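Local coordinates for uncharacterized protein (Staphylococcus aureus subsp. aureus, PDB 3H04) that is of unknown function but has an alpha/beta-hydrolase fold and a probable serine-histidine-aspartate triad, consistent with an esterase-like hydrolase, at residues A84-I89 / R115-D120; L109-A114 / K207-V212; V243-H248 / R253-A258; I123-Y128 / I259-K264. All coordinates share one frame; numbering follows the deposited sequence.

Contact 1 (A84-I89 / R115-D120); sequences ASFDAI and RDRDID
D87, on helix 75-91, lies opposite R117, where the chain drops out of helical geometry after helix 105-116; their CA atoms, 8.9 Å apart, are the closest CA pair between the segments. These helices belong to the layer covering one side of the central sheet in this alpha/beta-hydrolase fold. R117 is well suited to the edge of the layer: its aliphatic part runs past the ring of F86 while its charged end reaches D87. With its chain bent at chi2 (-66°), the guanidinium presents NE and NH2 side-on to the carboxylate, whose plane is nearly coplanar with its own. Both oxygens accept through syn lone pairs, which holds the two groups flat. NH1 of R117 remains for D116 O, 2.9 Å away and above the carbonyl plane. Deeper in, F86 projects CG anti to its backbone N (chi1 -176°), which carries the ring toward the 115-120 segment; its CE2 is 3.9 Å from R117 CG, and its CZ meets I119 CG2 at 3.4 Å. F86 and I119 both also touch T100 of strand 98-103, joining helix to sheet. In the paired grip, R117 NE lies 2.9 Å from D87 OD1 with an almost straight N-H...O angle of 170°.

Contact 2 (L109-A114 / K207-V212); sequences LSLLIA and KTLPPV
L209 lays its CD2 methyl against the flat peptide carbonyl of A114, 3.6 Å from A114 O. The same methyl is 3.7 Å from A114 CB, so one branch of the leucine touches both the backbone and the side chain of the alanine. The puckered ring of P210 adds its CD, which approaches A114 CB to 4.2 Å. The other branch of L209 reaches back along the helix by one turn: CD1 is 3.9 Å from CD2 of L111, the two side chains crossing at about a right angle. In L111, chi1 of -72° together with chi2 of 154° swings CD2 to the loop, although its CB bond does not aim there. Alanine suits the point of closest approach, where the CA atoms of A114 and L209 are 6.4 Å apart, because its single methyl lets the backbones come near; leucine, with two branches, suits the loop side by bridging successive helical turns. No hydrogen bond crosses, as expected between apolar surfaces. V122 of strand 121-125 lies against both L111 and A114, while I201 covers L111 as well. The segment 207-212 is the approach to strand 212-217, whose V212 shares backbone bonds with H237 and T239. The helix after the probable nucleophile elbow thus packs on the loop leading into a parallel strand, with V122 of the sheet beside it, as expected in the alpha/beta-hydrolase fold.

Contact 3 (V243-H248 / R253-A258); sequences VNKNEH and RPNDEA
The chain leaves strand 238-243 through an inverse gamma turn centred on N244, and a second one at P254 leads it into helix 256-273, where N255 and E257 face K245. In the alpha/beta-hydrolase fold this is the loop that carries the histidine: H248 is hydrogen-bonded to D220 and S104, consistent with a catalytic triad. K245 spans the distance because its chain is extended beyond CG, a reach that suits lysine. It passes E257 obliquely, and E257 OE1 lies about equally near CE (3.7 Å) and NZ (3.8 Å) of K245, so the salt bridge is long. A firmer tie runs through a water, which accepts from K245 NZ at 2.6 Å and more loosely from N255 ND2 at 3.2 Å. The same water donates to E247 OE1, 2.9 Å away, linking the lysine, the glutamate two residues on and the helix start. In N255, OD1 is an acceptor on a short chain, which suits asparagine to the N-cap, while ND2 meets the water. Its chi1 of 60° places CG between backbone N and carbonyl carbon, turning the amide over the first helical turn. There, A258 N donates to N255 OD1 at 2.7 Å, approaching nearly in line with the side-chain C=O bond.

Contact 4 (I123-Y128 / I259-K264); sequences IDFYGY and ITIYRK
D124 OD1 accepts from G127 N at 2.9 Å, an Asx motif that closes the turn after strand 121-125 of the alpha/beta-hydrolase sheet; glycine fits the crowding near that carboxylate. Between these two residues Y126 takes a left-handed backbone conformation, and its ring receives F125 CB over one face. F125 itself joins the strand to helix 256-273, which covers one side of the sheet. It turns the edge of its ring to a face of the Y262 ring in a T-shaped pair, the centroids 5.2 Å apart and the planes at 70°. CE2 leads that edge, 3.5 Å from Y262 CZ, with F125 CZ above the same face toward the rim. Tyrosine suits this place because its ring can pack in the core while its hydroxyl is hydrogen-bonded to the carboxylate of D251. With CG anti to the carbonyl carbon (chi1 -85°), F125 stands out from the strand toward the helix. Phenylalanine thus packs between sheet and helix, where F101 and F250 extend the aromatic cluster. On the helix side I261 brings a branched aliphatic surface to the same ring, the two side chains sliding past each other in opposite directions, and its CG2 branch lies 3.8 Å from F125 CZ.

How the contacts relate
Contacts 1 and 2 lie side by side, centres 11 Å apart, sharing helix 105-116: I119 CD1 of contact 1 packs 3.7 Å from A114 CB of contact 2. Contacts 3 and 4 form a second pair, centres 10 Å apart, on helix 256-273, where V243 CG2 meets I261 CD1 at 3.7 Å. Contact 2 reaches contact 4 through L111 CD1, 3.5 Å from Y128 O, and through V212 CG1, 4.1 Å from D124 CB on strand 121-125. Contacts 1 and 3, on opposite sides of the chain's centre, have centres about 29 Å apart. Contacts 3 and 4 border the probable active site: H248 belongs to contact 3, and its ring meets Y126 of contact 4 edge-to-face.

Contact 1 (A84-I89 / R115-D120)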
loop_
_atom_site.group_PDB
_atom_site.type_symbol
_atom_site.label_atom_id
_atom_site.label_comp_id
_atom_site.label_asym_id
_atom_site.label_seq_id
_atom_site.Cartn_x
_atom_site.Cartn_y
_atom_site.Cartn_z
ATOM N N ALA A 84 12.630 -7.198 -0.822
ATOM C CA ALA A 84 14.069 -6.882 -0.656
ATOM C C ALA A 84 14.187 -5.677 0.289
ATOM O O ALA A 84 15.017 -5.674 1.165
ATOM C CB ALA A 84 14.750 -6.595 -1.979
ATOM N N SER A 85 13.292 -4.697 0.163
ATOM C CA SER A 85 13.337 -3.529 1.033
ATOM C C SER A 85 12.875 -3.925 2.432
ATOM O O SER A 85 13.542 -3.609 3.436
ATOM C CB SER A 85 12.518 -2.357 0.467
ATOM O OG SER A 85 12.998 -2.003 -0.841
ATOM N N PHE A 86 11.761 -4.655 2.505
ATOM C CA PHE A 86 11.310 -5.142 3.796
ATOM C C PHE A 86 12.399 -5.900 4.558
ATOM O O PHE A 86 12.589 -5.629 5.739
ATOM C CB PHE A 86 10.046 -5.994 3.736
ATOM C CG PHE A 86 9.564 -6.390 5.111
ATOM C CD1 PHE A 86 8.925 -5.463 5.922
ATOM C CD2 PHE A 86 9.855 -7.644 5.627
ATOM C CE1 PHE A 86 8.490 -5.803 7.206
ATOM C CE2 PHE A 86 9.444 -7.990 6.944
ATOM C CZ PHE A 86 8.752 -7.060 7.714
ATOM N N ASP A 87 13.113 -6.821 3.892
ATOM C CA ASP A 87 14.118 -7.669 4.571
ATOM C C ASP A 87 15.320 -6.899 5.024
ATOM O O ASP A 87 15.894 -7.187 6.089
ATOM C CB ASP A 87 14.571 -8.830 3.700
ATOM C CG ASP A 87 13.463 -9.821 3.444
ATOM O OD1 ASP A 87 12.531 -9.856 4.272
ATOM O OD2 ASP A 87 13.509 -10.532 2.400
ATOM N N ALA A 88 15.705 -5.922 4.230
ATOM C CA ALA A 88 16.779 -5.015 4.622
ATOM C C ALA A 88 16.336 -4.211 5.844
ATOM O O ALA A 88 17.096 -4.025 6.765
ATOM C CB ALA A 88 17.163 -4.109 3.480
ATOM N N ILE A 89 15.086 -3.773 5.878
ATOM C CA ILE A 89 14.578 -3.044 7.061
ATOM C C ILE A 89 14.431 -3.946 8.269
ATOM O O ILE A 89 14.872 -3.564 9.357
ATOM C CB ILE A 89 13.224 -2.303 6.766
ATOM C CG1 ILE A 89 13.426 -1.268 5.665
ATOM C CG2 ILE A 89 12.636 -1.640 8.081
ATOM C CD1 ILE A 89 12.134 -1.054 4.728
ATOM N N ARG A 115 1.671 -12.161 5.024
ATOM C CA ARG A 115 1.543 -13.590 4.771
ATOM C C ARG A 115 2.917 -14.261 4.684
ATOM O O ARG A 115 3.086 -15.376 5.155
ATOM C CB ARG A 115 0.745 -13.828 3.476
ATOM C CG ARG A 115 0.488 -15.297 3.140
ATOM C CD ARG A 115 0.054 -15.485 1.698
ATOM N NE ARG A 115 1.055 -14.999 0.738
ATOM C CZ ARG A 115 0.807 -14.812 -0.544
ATOM N NH1 ARG A 115 -0.402 -15.124 -1.030
ATOM N NH2 ARG A 115 1.741 -14.359 -1.346
ATOM N N ASP A 116 3.892 -13.589 4.062
ATOM C CA ASP A 116 5.153 -14.234 3.675
ATOM C C ASP A 116 6.342 -13.986 4.624
ATOM O O ASP A 116 7.444 -14.471 4.382
ATOM C CB ASP A 116 5.515 -13.814 2.244
ATOM C CG ASP A 116 4.520 -14.336 1.220
ATOM O OD1 ASP A 116 3.806 -15.322 1.511
ATOM O OD2 ASP A 116 4.443 -13.779 0.121
ATOM N N ARG A 117 6.126 -13.176 5.648
ATOM C CA ARG A 117 7.158 -12.864 6.623
ATOM C C ARG A 117 6.445 -12.921 7.954
ATOM O O ARG A 117 5.221 -13.009 7.982
ATOM C CB ARG A 117 7.699 -11.477 6.396
ATOM C CG ARG A 117 8.448 -11.272 5.040
ATOM C CD ARG A 117 9.715 -12.104 5.026
ATOM N NE ARG A 117 10.533 -11.907 3.834
ATOM C CZ ARG A 117 10.383 -12.568 2.692
ATOM N NH1 ARG A 117 9.434 -13.496 2.568
ATOM N NH2 ARG A 117 11.194 -12.318 1.657
ATOM N N ASP A 118 7.178 -12.810 9.046
ATOM C CA ASP A 118 6.577 -12.869 10.352
ATOM C C ASP A 118 6.595 -11.479 10.953
ATOM O O ASP A 118 7.659 -10.958 11.266
ATOM C CB ASP A 118 7.344 -13.875 11.227
ATOM C CG ASP A 118 7.095 -15.316 10.795
ATOM O OD1 ASP A 118 5.908 -15.667 10.510
ATOM O OD2 ASP A 118 8.093 -16.078 10.687
ATOM N N ILE A 119 5.430 -10.840 11.034
ATOM C CA ILE A 119 5.325 -9.471 11.569
ATOM C C ILE A 119 4.259 -9.391 12.644
ATOM O O ILE A 119 3.493 -10.325 12.822
ATOM C CB ILE A 119 5.051 -8.430 10.440
ATOM C CG1 ILE A 119 3.634 -8.506 9.912
ATOM C CG2 ILE A 119 6.120 -8.588 9.296
ATOM C CD1 ILE A 119 3.360 -7.536 8.793
ATOM N N ASP A 120 4.156 -8.252 13.320
ATOM C CA ASP A 120 3.271 -8.144 14.506
ATOM C C ASP A 120 1.890 -7.553 14.262
ATOM O O ASP A 120 0.999 -7.630 15.114
ATOM C CB ASP A 120 4.016 -7.367 15.575
ATOM C CG ASP A 120 5.317 -8.040 15.907
ATOM O OD1 ASP A 120 5.243 -9.020 16.631
ATOM O OD2 ASP A 120 6.387 -7.672 15.373
#

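Contact 2 (L109-A114 / K207-V212)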
loop_
_atom_site.group_PDB
_atom_site.type_symbol
_atom_site.label_atom_id
_atom_site.label_comp_id
_atom_site.label_asym_id
_atom_site.label_seq_id
_atom_site.Cartn_x
_atom_site.Cartn_y
_atom_site.Cartn_z
ATOM N N LEU A 109 0.236 -4.708 -0.818
ATOM C CA LEU A 109 1.632 -5.114 -0.611
ATOM C C LEU A 109 1.958 -5.407 0.867
ATOM O O LEU A 109 2.702 -6.347 1.169
ATOM C CB LEU A 109 2.597 -4.103 -1.186
ATOM C CG LEU A 109 2.438 -3.926 -2.717
ATOM C CD1 LEU A 109 3.164 -2.674 -3.260
ATOM C CD2 LEU A 109 2.791 -5.163 -3.517
ATOM N N SER A 110 1.396 -4.608 1.768
ATOM C CA SER A 110 1.584 -4.794 3.211
ATOM C C SER A 110 0.981 -6.114 3.708
ATOM O O SER A 110 1.556 -6.784 4.565
ATOM C CB SER A 110 0.980 -3.652 4.003
ATOM O OG SER A 110 1.607 -2.443 3.699
ATOM N N LEU A 111 -0.137 -6.520 3.121
ATOM C CA LEU A 111 -0.749 -7.792 3.468
ATOM C C LEU A 111 0.027 -8.967 2.909
ATOM O O LEU A 111 0.070 -10.012 3.580
ATOM C CB LEU A 111 -2.198 -7.846 3.022
ATOM C CG LEU A 111 -3.176 -6.970 3.840
ATOM C CD1 LEU A 111 -4.379 -6.617 2.927
ATOM C CD2 LEU A 111 -3.621 -7.678 5.130
ATOM N N LEU A 112 0.605 -8.836 1.696
ATOM C CA LEU A 112 1.482 -9.913 1.154
ATOM C C LEU A 112 2.692 -10.163 2.081
ATOM O O LEU A 112 3.088 -11.348 2.392
ATOM C CB LEU A 112 1.942 -9.604 -0.275
ATOM C CG LEU A 112 0.836 -9.550 -1.362
ATOM C CD1 LEU A 112 1.394 -9.263 -2.784
ATOM C CD2 LEU A 112 0.026 -10.884 -1.350
ATOM N N ILE A 113 3.295 -9.069 2.527
ATOM C CA ILE A 113 4.394 -9.158 3.488
ATOM C C ILE A 113 3.905 -9.915 4.753
ATOM O O ILE A 113 4.547 -10.869 5.197
ATOM C CB ILE A 113 4.934 -7.799 3.925
ATOM C CG1 ILE A 113 5.758 -7.096 2.809
ATOM C CG2 ILE A 113 5.853 -8.026 5.163
ATOM C CD1 ILE A 113 6.057 -5.593 3.070
ATOM N N ALA A 114 2.752 -9.522 5.288
ATOM C CA ALA A 114 2.163 -10.202 6.440
ATOM C C ALA A 114 1.947 -11.711 6.247
ATOM O O ALA A 114 2.039 -12.454 7.209
ATOM C CB ALA A 114 0.826 -9.501 6.906
ATOM N N LYS A 207 -6.536 -16.467 7.672
ATOM C CA LYS A 207 -6.784 -16.998 9.011
ATOM C C LYS A 207 -5.571 -16.967 9.930
ATOM O O LYS A 207 -5.704 -17.011 11.140
ATOM C CB LYS A 207 -7.227 -18.448 8.915
ATOM C CG LYS A 207 -8.650 -18.656 8.499
ATOM C CD LYS A 207 -9.079 -20.121 8.776
ATOM C CE LYS A 207 -9.153 -20.486 10.235
ATOM N NZ LYS A 207 -9.852 -21.815 10.398
ATOM N N THR A 208 -4.381 -16.945 9.349
ATOM C CA THR A 208 -3.167 -16.935 10.140
ATOM C C THR A 208 -2.489 -15.582 10.172
ATOM O O THR A 208 -1.382 -15.485 10.672
ATOM C CB THR A 208 -2.160 -17.993 9.587
ATOM O OG1 THR A 208 -1.740 -17.589 8.294
ATOM C CG2 THR A 208 -2.821 -19.367 9.532
ATOM N N LEU A 209 -3.132 -14.541 9.633
ATOM C CA LEU A 209 -2.512 -13.214 9.655
ATOM C C LEU A 209 -2.469 -12.633 11.064
ATOM O O LEU A 209 -3.334 -12.961 11.889
ATOM C CB LEU A 209 -3.211 -12.254 8.704
ATOM C CG LEU A 209 -3.021 -12.415 7.205
ATOM C CD1 LEU A 209 -3.737 -11.298 6.527
ATOM C CD2 LEU A 209 -1.504 -12.438 6.840
ATOM N N PRO A 210 -1.453 -11.783 11.363
ATOM C CA PRO A 210 -1.436 -11.052 12.631
ATOM C C PRO A 210 -2.581 -10.017 12.643
ATOM O O PRO A 210 -3.305 -9.902 11.678
ATOM C CB PRO A 210 -0.053 -10.364 12.629
ATOM C CG PRO A 210 0.217 -10.132 11.199
ATOM C CD PRO A 210 -0.340 -11.367 10.500
ATOM N N PRO A 211 -2.766 -9.275 13.735
ATOM C CA PRO A 211 -3.934 -8.404 13.729
ATOM C C PRO A 211 -3.937 -7.347 12.646
ATOM O O PRO A 211 -2.893 -6.750 12.340
ATOM C CB PRO A 211 -3.875 -7.728 15.109
ATOM C CG PRO A 211 -3.131 -8.648 15.976
ATOM C CD PRO A 211 -2.112 -9.287 15.054
ATOM N N VAL A 212 -5.123 -7.068 12.115
ATOM C CA VAL A 212 -5.280 -6.117 11.029
ATOM C C VAL A 212 -6.165 -4.956 11.394
ATOM O O VAL A 212 -7.336 -5.153 11.817
ATOM C CB VAL A 212 -5.872 -6.743 9.784
ATOM C CG1 VAL A 212 -5.814 -5.699 8.657
ATOM C CG2 VAL A 212 -5.087 -8.084 9.378
#

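Contact 3 (V243-H248 / R253-A258)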
loop_
_atom_site.group_PDB
_atom_site.type_symbol
_atom_site.label_atom_id
_atom_site.label_comp_id
_atom_site.label_asym_id
_atom_site.label_seq_id
_atom_site.Cartn_x
_atom_site.Cartn_y
_atom_site.Cartn_z
ATOM N N VAL A 243 -15.942 4.089 7.271
ATOM C CA VAL A 243 -16.185 5.520 7.156
ATOM C C VAL A 243 -17.332 5.771 6.182
ATOM O O VAL A 243 -17.343 5.230 5.079
ATOM C CB VAL A 243 -14.903 6.232 6.718
ATOM C CG1 VAL A 243 -15.137 7.756 6.493
ATOM C CG2 VAL A 243 -13.813 5.978 7.753
ATOM N N ASN A 244 -18.317 6.561 6.622
ATOM C CA ASN A 244 -19.540 6.802 5.862
ATOM C C ASN A 244 -19.341 7.976 4.903
ATOM O O ASN A 244 -19.920 9.047 5.060
ATOM C CB ASN A 244 -20.737 7.019 6.804
ATOM C CG ASN A 244 -22.066 7.139 6.052
ATOM O OD1 ASN A 244 -22.347 6.385 5.091
ATOM N ND2 ASN A 244 -22.886 8.088 6.483
ATOM N N LYS A 245 -18.516 7.752 3.892
ATOM C CA LYS A 245 -18.246 8.757 2.872
ATOM C C LYS A 245 -18.129 8.053 1.550
ATOM O O LYS A 245 -17.804 6.857 1.495
ATOM C CB LYS A 245 -16.924 9.477 3.152
ATOM C CG LYS A 245 -16.902 10.284 4.433
ATOM C CD LYS A 245 -15.525 10.890 4.678
ATOM C CE LYS A 245 -15.574 11.880 5.839
ATOM N NZ LYS A 245 -14.246 12.512 6.059
ATOM N N ASN A 246 -18.318 8.813 0.479
ATOM C CA ASN A 246 -18.165 8.303 -0.864
ATOM C C ASN A 246 -16.799 8.736 -1.342
ATOM O O ASN A 246 -16.694 9.481 -2.287
ATOM C CB ASN A 246 -19.266 8.820 -1.784
ATOM C CG ASN A 246 -20.621 8.287 -1.393
ATOM O OD1 ASN A 246 -20.719 7.185 -0.874
ATOM N ND2 ASN A 246 -21.668 9.073 -1.602
ATOM N N GLU A 247 -15.761 8.288 -0.641
ATOM C CA GLU A 247 -14.383 8.688 -0.926
ATOM C C GLU A 247 -13.499 7.458 -0.927
ATOM O O GLU A 247 -13.944 6.368 -0.522
ATOM C CB GLU A 247 -13.903 9.651 0.154
ATOM C CG GLU A 247 -14.584 11.019 0.137
ATOM C CD GLU A 247 -14.089 11.926 1.254
ATOM O OE1 GLU A 247 -12.969 11.708 1.735
ATOM O OE2 GLU A 247 -14.805 12.863 1.657
ATOM N N HIS A 248 -12.263 7.605 -1.415
ATOM C CA HIS A 248 -11.288 6.496 -1.382
ATOM C C HIS A 248 -10.308 6.900 -0.290
ATOM O O HIS A 248 -10.411 6.410 0.850
ATOM C CB HIS A 248 -10.638 6.286 -2.785
ATOM C CG HIS A 248 -9.521 5.267 -2.825
ATOM N ND1 HIS A 248 -9.646 3.983 -2.317
ATOM C CD2 HIS A 248 -8.236 5.371 -3.262
ATOM C CE1 HIS A 248 -8.512 3.323 -2.514
ATOM N NE2 HIS A 248 -7.639 4.149 -3.069
ATOM N N ARG A 253 -6.621 14.935 3.318
ATOM C CA ARG A 253 -6.312 16.072 4.221
ATOM C C ARG A 253 -6.408 15.739 5.707
ATOM O O ARG A 253 -7.289 14.991 6.140
ATOM C CB ARG A 253 -7.239 17.229 3.925
ATOM C CG ARG A 253 -7.072 17.714 2.520
ATOM C CD ARG A 253 -8.312 18.264 1.953
ATOM N NE ARG A 253 -8.547 19.588 2.481
ATOM C CZ ARG A 253 -8.613 20.708 1.771
ATOM N NH1 ARG A 253 -8.483 20.711 0.450
ATOM N NH2 ARG A 253 -8.857 21.847 2.410
ATOM N N PRO A 254 -5.540 16.332 6.519
ATOM C CA PRO A 254 -5.539 15.938 7.924
ATOM C C PRO A 254 -6.701 16.521 8.723
ATOM O O PRO A 254 -6.485 17.226 9.740
ATOM C CB PRO A 254 -4.162 16.426 8.415
ATOM C CG PRO A 254 -3.554 17.198 7.278
ATOM C CD PRO A 254 -4.553 17.384 6.230
ATOM N N ASN A 255 -7.924 16.237 8.268
ATOM C CA ASN A 255 -9.112 16.672 8.962
ATOM C C ASN A 255 -9.252 15.965 10.319
ATOM O O ASN A 255 -8.554 14.997 10.630
ATOM C CB ASN A 255 -10.373 16.488 8.083
ATOM C CG ASN A 255 -10.628 15.039 7.675
ATOM O OD1 ASN A 255 -10.554 14.123 8.488
ATOM N ND2 ASN A 255 -10.943 14.835 6.398
ATOM N N ASP A 256 -10.163 16.444 11.131
ATOM C CA ASP A 256 -10.277 15.895 12.463
ATOM C C ASP A 256 -10.639 14.415 12.455
ATOM O O ASP A 256 -10.161 13.657 13.292
ATOM C CB ASP A 256 -11.322 16.670 13.276
ATOM C CG ASP A 256 -10.823 18.052 13.678
ATOM O OD1 ASP A 256 -9.595 18.290 13.633
ATOM O OD2 ASP A 256 -11.663 18.901 14.012
ATOM N N GLU A 257 -11.488 14.004 11.531
ATOM C CA GLU A 257 -11.857 12.587 11.458
ATOM C C GLU A 257 -10.662 11.710 11.081
ATOM O O GLU A 257 -10.508 10.619 11.595
ATOM C CB GLU A 257 -12.980 12.369 10.445
ATOM C CG GLU A 257 -14.301 12.947 10.916
ATOM C CD GLU A 257 -15.514 12.367 10.191
ATOM O OE1 GLU A 257 -15.376 11.327 9.477
ATOM O OE2 GLU A 257 -16.607 12.949 10.372
ATOM N N ALA A 258 -9.825 12.205 10.175
ATOM C CA ALA A 258 -8.631 11.464 9.791
ATOM C C ALA A 258 -7.621 11.357 10.928
ATOM O O ALA A 258 -7.070 10.289 11.154
ATOM C CB ALA A 258 -7.986 12.053 8.544
HETATM O O HOH W 1 -12.386 12.920 4.318
#

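Contact 4 (I123-Y128 / I259-K264)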
loop_
_atom_site.group_PDB
_atom_site.type_symbol
_atom_site.label_atom_id
_atom_site.label_comp_id
_atom_site.label_asym_id
_atom_site.label_seq_id
_atom_site.Cartn_x
_atom_site.Cartn_y
_atom_site.Cartn_z
ATOM N N ILE A 123 -1.637 -2.474 9.170
ATOM C CA ILE A 123 -2.559 -1.357 9.069
ATOM C C ILE A 123 -2.922 -1.219 7.603
ATOM O O ILE A 123 -2.047 -0.990 6.787
ATOM C CB ILE A 123 -1.962 -0.064 9.579
ATOM C CG1 ILE A 123 -1.301 -0.302 10.955
ATOM C CG2 ILE A 123 -3.038 1.063 9.553
ATOM C CD1 ILE A 123 -0.149 0.609 11.218
ATOM N N ASP A 124 -4.207 -1.402 7.293
ATOM C CA ASP A 124 -4.748 -1.511 5.925
ATOM C C ASP A 124 -5.713 -0.381 5.728
ATOM O O ASP A 124 -6.855 -0.430 6.221
ATOM C CB ASP A 124 -5.457 -2.866 5.767
ATOM C CG ASP A 124 -6.341 -2.984 4.522
ATOM O OD1 ASP A 124 -6.292 -2.147 3.586
ATOM O OD2 ASP A 124 -7.149 -3.969 4.523
ATOM N N PHE A 125 -5.245 0.671 5.040
ATOM C CA PHE A 125 -6.123 1.781 4.678
ATOM C C PHE A 125 -6.601 1.544 3.239
ATOM O O PHE A 125 -5.794 1.563 2.300
ATOM C CB PHE A 125 -5.410 3.123 4.769
ATOM C CG PHE A 125 -5.382 3.751 6.138
ATOM C CD1 PHE A 125 -5.587 3.019 7.323
ATOM C CD2 PHE A 125 -5.125 5.111 6.238
ATOM C CE1 PHE A 125 -5.505 3.654 8.595
ATOM C CE2 PHE A 125 -5.063 5.722 7.445
ATOM C CZ PHE A 125 -5.250 5.010 8.641
ATOM N N TYR A 126 -7.897 1.248 3.089
ATOM C CA TYR A 126 -8.569 1.108 1.806
ATOM C C TYR A 126 -7.837 0.292 0.729
ATOM O O TYR A 126 -7.784 0.690 -0.454
ATOM C CB TYR A 126 -9.045 2.440 1.243
ATOM C CG TYR A 126 -8.116 3.622 1.428
ATOM C CD1 TYR A 126 -7.072 3.859 0.526
ATOM C CD2 TYR A 126 -8.219 4.442 2.538
ATOM C CE1 TYR A 126 -6.160 4.946 0.688
ATOM C CE2 TYR A 126 -7.333 5.541 2.691
ATOM C CZ TYR A 126 -6.326 5.784 1.764
ATOM O OH TYR A 126 -5.442 6.817 1.936
ATOM N N GLY A 127 -7.301 -0.842 1.162
ATOM C CA GLY A 127 -6.627 -1.795 0.301
ATOM C C GLY A 127 -7.476 -3.064 0.090
ATOM O O GLY A 127 -8.725 -3.073 0.212
ATOM N N TYR A 128 -6.761 -4.114 -0.243
ATOM C CA TYR A 128 -7.340 -5.346 -0.713
ATOM C C TYR A 128 -6.310 -6.440 -0.562
ATOM O O TYR A 128 -5.134 -6.153 -0.503
ATOM C CB TYR A 128 -7.736 -5.224 -2.188
ATOM C CG TYR A 128 -6.732 -4.549 -3.100
ATOM C CD1 TYR A 128 -5.819 -5.297 -3.831
ATOM C CD2 TYR A 128 -6.673 -3.153 -3.201
ATOM C CE1 TYR A 128 -4.888 -4.683 -4.674
ATOM C CE2 TYR A 128 -5.746 -2.513 -4.082
ATOM C CZ TYR A 128 -4.884 -3.301 -4.808
ATOM O OH TYR A 128 -3.963 -2.740 -5.622
ATOM N N ILE A 259 -7.446 12.428 11.676
ATOM C CA ILE A 259 -6.531 12.424 12.811
ATOM C C ILE A 259 -7.021 11.393 13.833
ATOM O O ILE A 259 -6.238 10.630 14.390
ATOM C CB ILE A 259 -6.437 13.851 13.483
ATOM C CG1 ILE A 259 -5.660 14.813 12.579
ATOM C CG2 ILE A 259 -5.833 13.788 14.857
ATOM C CD1 ILE A 259 -4.295 14.330 12.161
ATOM N N THR A 260 -8.324 11.366 14.061
ATOM C CA THR A 260 -8.873 10.427 15.030
ATOM C C THR A 260 -8.578 8.973 14.704
ATOM O O THR A 260 -8.238 8.186 15.588
ATOM C CB THR A 260 -10.384 10.664 15.193
ATOM O OG1 THR A 260 -10.524 11.913 15.842
ATOM C CG2 THR A 260 -11.055 9.580 16.001
ATOM N N ILE A 261 -8.734 8.630 13.439
ATOM C CA ILE A 261 -8.393 7.303 12.934
ATOM C C ILE A 261 -6.887 6.983 13.078
ATOM O O ILE A 261 -6.541 5.901 13.499
ATOM C CB ILE A 261 -8.909 7.122 11.474
ATOM C CG1 ILE A 261 -10.468 7.076 11.542
ATOM C CG2 ILE A 261 -8.304 5.820 10.814
ATOM C CD1 ILE A 261 -11.213 7.035 10.198
ATOM N N TYR A 262 -6.018 7.929 12.773
ATOM C CA TYR A 262 -4.573 7.767 13.009
ATOM C C TYR A 262 -4.240 7.549 14.481
ATOM O O TYR A 262 -3.376 6.741 14.794
ATOM C CB TYR A 262 -3.720 8.942 12.427
ATOM C CG TYR A 262 -3.408 8.760 10.956
ATOM C CD1 TYR A 262 -4.267 9.243 9.968
ATOM C CD2 TYR A 262 -2.289 8.049 10.549
ATOM C CE1 TYR A 262 -3.994 9.026 8.607
ATOM C CE2 TYR A 262 -1.991 7.821 9.188
ATOM C CZ TYR A 262 -2.868 8.319 8.216
ATOM O OH TYR A 262 -2.623 8.112 6.885
ATOM N N ARG A 263 -4.915 8.266 15.377
ATOM C CA ARG A 263 -4.735 8.024 16.807
ATOM C C ARG A 263 -5.218 6.636 17.205
ATOM O O ARG A 263 -4.562 5.987 17.979
ATOM C CB ARG A 263 -5.437 9.075 17.647
ATOM C CG ARG A 263 -4.705 10.401 17.598
ATOM C CD ARG A 263 -5.328 11.369 18.570
ATOM N NE ARG A 263 -4.839 12.732 18.376
ATOM C CZ ARG A 263 -3.609 13.161 18.669
ATOM N NH1 ARG A 263 -2.682 12.342 19.154
ATOM N NH2 ARG A 263 -3.306 14.443 18.475
ATOM N N LYS A 264 -6.307 6.165 16.602
ATOM C CA LYS A 264 -6.758 4.792 16.802
ATOM C C LYS A 264 -5.745 3.750 16.276
ATOM O O LYS A 264 -5.623 2.673 16.840
ATOM C CB LYS A 264 -8.100 4.549 16.111
ATOM C CG LYS A 264 -9.273 5.290 16.672
ATOM C CD LYS A 264 -10.489 4.938 15.862
ATOM C CE LYS A 264 -11.741 5.515 16.456
ATOM N NZ LYS A 264 -12.233 4.618 17.458
#